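Local coordinates for protein bifunctional enzyme cysn/cysc (PDB 4BZP) that transfers a phosphoryl group from ATP to the 3'-hydroxyl of adenylyl sulfate (APS), the kinase step of sulfate activation in Mycobacterium tuberculosis, at residues A95-V98 with H99-G103. Sequence-based numbering, arbitrary orientation.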
# COMPACT_ATOMS: atom_id res chain seq x y z
N ALA A 95 -5.01 -2.91 -14.41
CA ALA A 95 -5.49 -2.50 -13.10
C ALA A 95 -6.83 -3.19 -12.76
O ALA A 95 -7.01 -3.65 -11.62
CB ALA A 95 -5.66 -1.01 -13.02
N ARG A 96 -7.72 -3.33 -13.73
CA ARG A 96 -8.98 -4.02 -13.51
C ARG A 96 -8.69 -5.48 -13.15
O ARG A 96 -9.28 -6.00 -12.21
CB ARG A 96 -9.85 -3.92 -14.72
CG ARG A 96 -11.14 -4.69 -14.51
CD ARG A 96 -12.01 -4.64 -15.74
NE ARG A 96 -12.61 -3.31 -15.97
CZ ARG A 96 -13.74 -2.89 -15.45
NH1 ARG A 96 -14.40 -3.57 -14.51
NH2 ARG A 96 -14.20 -1.67 -15.78
N LYS A 97 -7.77 -6.10 -13.87
CA LYS A 97 -7.49 -7.54 -13.65
C LYS A 97 -6.90 -7.73 -12.25
O LYS A 97 -7.23 -8.72 -11.56
CB LYS A 97 -6.53 -8.05 -14.72
CG LYS A 97 -6.11 -9.48 -14.45
CD LYS A 97 -5.31 -9.97 -15.62
CE LYS A 97 -4.65 -11.30 -15.27
NZ LYS A 97 -5.71 -12.26 -14.92
N VAL A 98 -6.05 -6.87 -11.75
CA VAL A 98 -5.56 -6.96 -10.40
C VAL A 98 -6.74 -7.01 -9.43
O VAL A 98 -6.73 -7.77 -8.44
CB VAL A 98 -4.56 -5.82 -10.07
CG1 VAL A 98 -4.28 -5.71 -8.60
CG2 VAL A 98 -3.23 -6.02 -10.82
N HIS A 99 -7.70 -6.14 -9.63
CA HIS A 99 -8.88 -6.10 -8.75
C HIS A 99 -9.72 -7.35 -8.90
O HIS A 99 -10.07 -7.96 -7.87
CB HIS A 99 -9.69 -4.85 -9.04
CG HIS A 99 -9.09 -3.62 -8.44
ND1 HIS A 99 -7.94 -3.03 -8.94
CD2 HIS A 99 -9.41 -2.92 -7.34
CE1 HIS A 99 -7.62 -2.00 -8.19
NE2 HIS A 99 -8.49 -1.92 -7.19
N ALA A 100 -9.97 -7.77 -10.12
CA ALA A 100 -10.82 -8.95 -10.32
C ALA A 100 -10.15 -10.18 -9.72
O ALA A 100 -10.86 -11.02 -9.13
CB ALA A 100 -11.10 -9.13 -11.80
N ASP A 101 -8.85 -10.31 -9.89
CA ASP A 101 -8.13 -11.47 -9.32
C ASP A 101 -8.26 -11.49 -7.80
O ASP A 101 -8.27 -12.60 -7.19
CB ASP A 101 -6.65 -11.45 -9.69
CG ASP A 101 -6.34 -11.77 -11.14
OD1 ASP A 101 -7.19 -12.29 -11.86
OD2 ASP A 101 -5.18 -11.48 -11.52
N ALA A 102 -8.33 -10.32 -7.17
CA ALA A 102 -8.50 -10.18 -5.72
C ALA A 102 -9.93 -10.23 -5.23
O ALA A 102 -10.18 -10.11 -4.00
CB ALA A 102 -7.87 -8.88 -5.29
N GLY A 103 -10.90 -10.32 -6.12
CA GLY A 103 -12.24 -10.26 -5.67
C GLY A 103 -12.84 -8.91 -5.36
O GLY A 103 -13.86 -8.83 -4.70
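His99 turns its ring back along the helix and gives ND1 to the carbonyl oxygen of Ala95, one turn earlier, at 2.9 Å. With CG beside its own backbone N (chi1 -78°), the imidazole meets this oxygen at its edge, nearly in the ring plane, although ND1 stands above the carbonyl plane. The backbone N of His99 reaches Ala95 O from the other face of that plane, at 3.3 Å, so two donors of one residue grip a single acceptor. NE2 bonds to Thr7 OG1, and the two ring nitrogens together fix the imidazole's rotation; the ring also meets that of Phe106.

On the exposed side, Lys97 and Asp101 form a long salt bridge, NZ to OD1 at 3.4 Å. Lys97 leaves the helix with CG anti to its backbone N, and a bend at chi4 (59°) brings the ammonium group over to the carboxylate. Arg96 pairs instead with Asp152.

Backbone bonds run from Ala100 N to Arg96 O and from Asp101 N to Lys97 O, both 2.8 Å, while Ala102 N to Val98 O lengthens to 3.3 Å as the helix ends. Val98 packs on helix 56-75. Gly103, at positive phi (79°), closes helix 89-101 with a Schellman motif, just before strand 106-111 enters the parallel sheet of this P-loop kinase fold.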